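Local coordinates for protein urea carboxylase (Thermus thermophilus, PDB 3OEP) that is of uncertain function, a KipI-KipA homologue with cyclophilin-like domains rather than an allophanate hydrolase, and may bind ATP, at residues F413-A418 with V487-T492; E424-E429 with S450-V455. All blocks are in the same frame, centred on the assembly; numbering follows the deposited sequence. Where two conformers were deposited one is given.

Interaction 1: F413-A418 with V487-T492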
loop_
_atom_site.group_PDB
_atom_site.type_symbol
_atom_site.label_atom_id
_atom_site.label_comp_id
_atom_site.label_asym_id
_atom_site.label_seq_id
_atom_site.Cartn_x
_atom_site.Cartn_y
_atom_site.Cartn_z
ATOM N N PHE A 413 -2.728 -3.953 24.634
ATOM C CA PHE A 413 -2.250 -4.812 23.571
ATOM C C PHE A 413 -0.735 -4.659 23.492
ATOM O O PHE A 413 -0.155 -3.756 24.104
ATOM C CB PHE A 413 -2.904 -4.438 22.241
ATOM C CG PHE A 413 -4.347 -4.841 22.148
ATOM C CD1 PHE A 413 -5.331 -4.115 22.810
ATOM C CD2 PHE A 413 -4.718 -5.958 21.423
ATOM C CE1 PHE A 413 -6.667 -4.499 22.732
ATOM C CE2 PHE A 413 -6.049 -6.348 21.344
ATOM C CZ PHE A 413 -7.024 -5.616 22.004
ATOM N N ARG A 414 -0.105 -5.559 22.753
ATOM C CA ARG A 414 1.337 -5.568 22.587
ATOM C C ARG A 414 1.639 -5.793 21.110
ATOM O O ARG A 414 0.992 -6.617 20.467
ATOM C CB ARG A 414 1.935 -6.697 23.435
ATOM C CG ARG A 414 3.439 -6.661 23.588
ATOM C CD ARG A 414 3.903 -7.682 24.629
ATOM N NE ARG A 414 3.743 -9.065 24.165
ATOM C CZ ARG A 414 2.798 -9.920 24.557
ATOM N NH1 ARG A 414 2.782 -11.143 24.047
ATOM N NH2 ARG A 414 1.873 -9.581 25.452
ATOM N N VAL A 415 2.613 -5.064 20.568
ATOM C CA VAL A 415 2.970 -5.213 19.159
ATOM C C VAL A 415 3.694 -6.548 18.957
ATOM O O VAL A 415 4.666 -6.837 19.644
ATOM C CB VAL A 415 3.888 -4.073 18.681
ATOM C CG1 VAL A 415 4.376 -4.328 17.247
ATOM C CG2 VAL A 415 3.168 -2.727 18.770
ATOM N N ALA A 416 3.200 -7.364 18.032
ATOM C CA ALA A 416 3.847 -8.629 17.676
ATOM C C ALA A 416 4.831 -8.425 16.530
ATOM O O ALA A 416 5.951 -8.942 16.555
ATOM C CB ALA A 416 2.806 -9.665 17.293
ATOM N N ARG A 417 4.388 -7.675 15.523
ATOM C CA ARG A 417 5.171 -7.380 14.331
ATOM C C ARG A 417 4.718 -6.035 13.783
ATOM O O ARG A 417 3.547 -5.670 13.915
ATOM C CB ARG A 417 4.966 -8.472 13.277
ATOM N N ALA A 418 5.647 -5.294 13.185
ATOM C CA ALA A 418 5.346 -3.969 12.650
ATOM C C ALA A 418 6.162 -3.706 11.401
ATOM O O ALA A 418 7.385 -3.856 11.411
ATOM C CB ALA A 418 5.637 -2.896 13.681
ATOM N N VAL A 487 6.198 -3.212 22.126
ATOM C CA VAL A 487 5.608 -1.932 22.530
ATOM C C VAL A 487 4.176 -2.151 23.003
ATOM O O VAL A 487 3.384 -2.840 22.346
ATOM C CB VAL A 487 5.658 -0.880 21.401
ATOM C CG1 VAL A 487 4.879 0.392 21.809
ATOM C CG2 VAL A 487 7.119 -0.537 21.064
ATOM N N GLU A 488 3.853 -1.569 24.155
ATOM C CA GLU A 488 2.520 -1.677 24.721
ATOM C C GLU A 488 1.615 -0.624 24.095
ATOM O O GLU A 488 2.021 0.533 23.921
ATOM C CB GLU A 488 2.569 -1.526 26.241
ATOM C CG GLU A 488 3.286 -2.676 26.945
ATOM C CD GLU A 488 2.408 -3.911 27.135
ATOM O OE1 GLU A 488 1.277 -3.767 27.645
ATOM O OE2 GLU A 488 2.859 -5.030 26.800
ATOM N N ILE A 489 0.398 -1.048 23.755
ATOM C CA ILE A 489 -0.594 -0.198 23.101
ATOM C C ILE A 489 -1.839 -0.088 23.980
ATOM O O ILE A 489 -2.371 -1.100 24.430
ATOM C CB ILE A 489 -1.013 -0.777 21.730
ATOM C CG1 ILE A 489 0.211 -1.038 20.843
ATOM C CG2 ILE A 489 -1.988 0.166 21.024
ATOM C CD1 ILE A 489 1.039 0.200 20.554
ATOM N N HIS A 490 -2.291 1.141 24.214
ATOM C CA HIS A 490 -3.505 1.416 24.966
ATOM C C HIS A 490 -4.446 2.186 24.045
ATOM O O HIS A 490 -4.129 3.303 23.627
ATOM C CB HIS A 490 -3.182 2.259 26.202
ATOM C CG HIS A 490 -2.148 1.649 27.098
ATOM N ND1 HIS A 490 -2.469 0.776 28.115
ATOM C CD2 HIS A 490 -0.802 1.789 27.132
ATOM C CE1 HIS A 490 -1.364 0.401 28.734
ATOM N NE2 HIS A 490 -0.339 1.002 28.158
ATOM N N PHE A 491 -5.579 1.580 23.709
ATOM C CA PHE A 491 -6.581 2.231 22.878
ATOM C C PHE A 491 -7.546 3.003 23.766
ATOM O O PHE A 491 -7.952 2.505 24.826
ATOM C CB PHE A 491 -7.366 1.212 22.057
ATOM C CG PHE A 491 -6.570 0.563 20.954
ATOM C CD1 PHE A 491 -6.131 1.309 19.871
ATOM C CD2 PHE A 491 -6.300 -0.801 20.980
ATOM C CE1 PHE A 491 -5.422 0.713 18.842
ATOM C CE2 PHE A 491 -5.588 -1.405 19.954
ATOM C CZ PHE A 491 -5.155 -0.648 18.883
ATOM N N THR A 492 -7.904 4.208 23.318
ATOM C CA THR A 492 -8.830 5.068 24.053
ATOM C C THR A 492 -9.805 5.750 23.101
ATOM O O THR A 492 -9.557 5.845 21.907
ATOM C CB THR A 492 -8.089 6.147 24.867
ATOM O OG1 THR A 492 -9.044 6.967 25.553
ATOM C CG2 THR A 492 -7.227 7.027 23.960
HETATM O O HOH W 1 1.327 -7.336 27.050
#
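Phe491 turns its ring edge, at CD2 and CE2, toward one face of the Phe413 ring near CD1. The planes stand 67° apart with centroids 5.6 Å from each other, an offset edge-to-face stack; in the conformer given, Ile489 CG2 lies over a face of the Phe491 ring. Arg414 NH2 donates to water 1, which lies at the guanidinium edge, in plane, and the water donates to Glu488 OE2. No direct salt bridge forms, since NH2 and OE2 remain 4.8 Å apart. Glu488 bends at chi2 (-81°), which brings OE2 back over the Arg414 chain, 3.6 Å from CD. A leucine in place of Glu488 would probably leave water 1 without its carboxylate acceptor and the Arg414 guanidinium without the carboxylate that faces it through the water. In the backbone, Phe413 and Ile489 exchange two bonds: Phe413 N to Ile489 O at 2.9 Å and Ile489 N to Phe413 O at 2.8 Å. Val415 N reaches Val487 O, and Val415 CG2 packs on Ile489 CG1 of the same conformer at 4.0 Å. This is antiparallel beta pairing, with a polar face at Arg414 and Glu488 and an apolar one at Phe413 and Ile489, inside a cyclophilin-like domain.

Interaction 2: E424-E429 with S450-V455; sequences ELLGPE and SGRPLV
Two neighbouring antiparallel strands of the cyclophilin-like sheet, 422-426 and 454-456, meet here where the chain from 450 enters the second of them. Glu424 and Leu454 form a non-hydrogen-bonded pair, with CA atoms 4.4 Å apart. Next to it, Leu425 N donates to Pro453 O at 2.9 Å, and the Glu424 CA-H faces the same oxygen, so one carbonyl receives both. The side chains sort onto two sides. On one, Leu425 CD1 reaches Val455 CG2 at 4.1 Å and Leu425 CB lies near Pro453 CB, all three residues being buried. On the other, Arg452 runs across Glu424 and alongside Leu426. With CG set anti to its carbonyl carbon (chi1 -61°) and the chain extended from CG to NE, Arg452 carries its methylenes past the Leu425 carbonyl, CB coming 3.4 Å from Leu425 O, and takes the guanidinium across strand 422-426 to Glu424 and Leu426. Glu424 is also extended, and its OE2 receives Arg452 NH1 at 2.7 Å in a salt bridge. The carboxylate and guanidinium planes are perpendicular, OE2 is met from above the carboxylate plane, and the N-H...O angle is 146°: a single bent bond rather than a flat two-pronged pairing. Leu426 CD2 covers one guanidinium face, 3.4 Å from NE and offset toward the rim, while the Arg452 side chain also touches Ala416 of the adjacent strand 413-418. Chemically, the contact has an apolar side at Leu425, Pro453 and Val455 and a charged one at Glu424 and Arg452. The close opposite charge would be expected to favour the ionised form of the Glu424 carboxylate, and the methyl over the guanidinium probably limits how that group can turn on its side.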
loop_
_atom_site.group_PDB
_atom_site.type_symbol
_atom_site.label_atom_id
_atom_site.label_comp_id
_atom_site.label_asym_id
_atom_site.label_seq_id
_atom_site.Cartn_x
_atom_site.Cartn_y
_atom_site.Cartn_z
ATOM N N GLU A 424 0.720 -5.627 13.734
ATOM C CA GLU A 424 -0.014 -6.788 14.236
ATOM C C GLU A 424 -0.006 -6.811 15.764
ATOM O O GLU A 424 1.037 -6.622 16.384
ATOM C CB GLU A 424 0.629 -8.064 13.698
ATOM C CG GLU A 424 -0.174 -9.320 13.934
ATOM C CD GLU A 424 0.508 -10.541 13.359
ATOM O OE1 GLU A 424 0.124 -10.962 12.248
ATOM O OE2 GLU A 424 1.434 -11.067 14.009
ATOM N N LEU A 425 -1.169 -7.054 16.363
ATOM C CA LEU A 425 -1.333 -6.911 17.807
ATOM C C LEU A 425 -1.660 -8.209 18.542
ATOM O O LEU A 425 -2.410 -9.054 18.045
ATOM C CB LEU A 425 -2.436 -5.899 18.098
ATOM C CG LEU A 425 -2.230 -4.484 17.558
ATOM C CD1 LEU A 425 -3.405 -3.606 17.955
ATOM C CD2 LEU A 425 -0.919 -3.901 18.058
ATOM N N LEU A 426 -1.085 -8.332 19.738
ATOM C CA LEU A 426 -1.407 -9.386 20.689
ATOM C C LEU A 426 -2.118 -8.756 21.878
ATOM O O LEU A 426 -1.690 -7.725 22.394
ATOM C CB LEU A 426 -0.130 -10.074 21.168
ATOM C CG LEU A 426 0.592 -10.923 20.131
ATOM C CD1 LEU A 426 1.965 -11.337 20.654
ATOM C CD2 LEU A 426 -0.235 -12.141 19.782
ATOM N N GLY A 427 -3.202 -9.373 22.324
ATOM C CA GLY A 427 -3.955 -8.826 23.439
ATOM C C GLY A 427 -5.304 -9.490 23.588
ATOM O O GLY A 427 -5.513 -10.582 23.073
ATOM N N PRO A 428 -6.226 -8.828 24.301
ATOM C CA PRO A 428 -7.578 -9.353 24.513
ATOM C C PRO A 428 -8.258 -9.767 23.205
ATOM O O PRO A 428 -8.055 -9.117 22.177
ATOM C CB PRO A 428 -8.318 -8.165 25.131
ATOM C CG PRO A 428 -7.269 -7.338 25.773
ATOM C CD PRO A 428 -5.997 -7.557 25.012
ATOM N N GLU A 429 -9.054 -10.833 23.249
ATOM C CA GLU A 429 -9.811 -11.275 22.078
ATOM C C GLU A 429 -10.782 -10.184 21.621
ATOM O O GLU A 429 -11.510 -9.620 22.436
ATOM C CB GLU A 429 -10.583 -12.564 22.383
ATOM N N SER A 450 -11.001 -15.078 12.955
ATOM C CA SER A 450 -10.000 -15.710 13.803
ATOM C C SER A 450 -8.630 -15.192 13.396
ATOM O O SER A 450 -8.248 -15.290 12.230
ATOM C CB SER A 450 -10.052 -17.232 13.657
ATOM O OG SER A 450 -9.089 -17.858 14.489
ATOM N N GLY A 451 -7.901 -14.631 14.352
ATOM C CA GLY A 451 -6.576 -14.088 14.086
ATOM C C GLY A 451 -6.343 -12.783 14.810
ATOM O O GLY A 451 -7.227 -12.270 15.502
ATOM N N ARG A 452 -5.144 -12.242 14.631
ATOM C CA ARG A 452 -4.714 -11.055 15.352
ATOM C C ARG A 452 -5.212 -9.784 14.663
ATOM O O ARG A 452 -5.225 -9.711 13.431
ATOM C CB ARG A 452 -3.190 -11.027 15.429
ATOM C CG ARG A 452 -2.583 -12.211 16.172
ATOM C CD ARG A 452 -1.088 -12.264 15.971
ATOM N NE ARG A 452 -0.478 -13.402 16.653
ATOM C CZ ARG A 452 0.829 -13.653 16.675
ATOM N NH1 ARG A 452 1.686 -12.849 16.055
ATOM N NH2 ARG A 452 1.284 -14.718 17.329
ATOM N N PRO A 453 -5.610 -8.773 15.454
ATOM C CA PRO A 453 -5.887 -7.471 14.852
ATOM C C PRO A 453 -4.653 -6.892 14.158
ATOM O O PRO A 453 -3.535 -7.087 14.634
ATOM C CB PRO A 453 -6.283 -6.603 16.046
ATOM C CG PRO A 453 -6.726 -7.559 17.092
ATOM C CD PRO A 453 -5.887 -8.779 16.901
ATOM N N LEU A 454 -4.869 -6.202 13.043
ATOM C CA LEU A 454 -3.799 -5.569 12.273
ATOM C C LEU A 454 -4.200 -4.122 12.002
ATOM O O LEU A 454 -5.245 -3.873 11.390
ATOM C CB LEU A 454 -3.599 -6.299 10.942
ATOM C CG LEU A 454 -2.553 -5.738 9.976
ATOM C CD1 LEU A 454 -1.144 -5.997 10.498
ATOM C CD2 LEU A 454 -2.725 -6.344 8.589
ATOM N N VAL A 455 -3.386 -3.168 12.453
ATOM C CA VAL A 455 -3.635 -1.761 12.152
ATOM C C VAL A 455 -2.974 -1.461 10.802
ATOM O O VAL A 455 -1.768 -1.646 10.651
ATOM C CB VAL A 455 -3.078 -0.810 13.220
ATOM C CG1 VAL A 455 -3.518 0.620 12.921
ATOM C CG2 VAL A 455 -3.530 -1.233 14.614
#

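How the interactions relate
Following the chain from its N terminus, strand 413-418 comes first and turns back into strand 422-426, its neighbour in the sheet. Interaction 2 then closes a loop of 20 residues between 429 and 450, rich in strand and without helix. Interaction 1 closes last, when 487-492 returns to 413-418 after 68 intervening residues, so interaction 2 nests inside its loop. Their centres are 9 Å apart, and probable backbone hydrogen bonds link them directly, Arg414 N to Leu426 O and Ala416 N to Glu424 O. The strand order 454-456, 422-426, 413-418, 488-492 is thereby continuous, tying the C-terminal strand 488-492, through 413-418 and 422-426, to strand 454-456 of the same sheet.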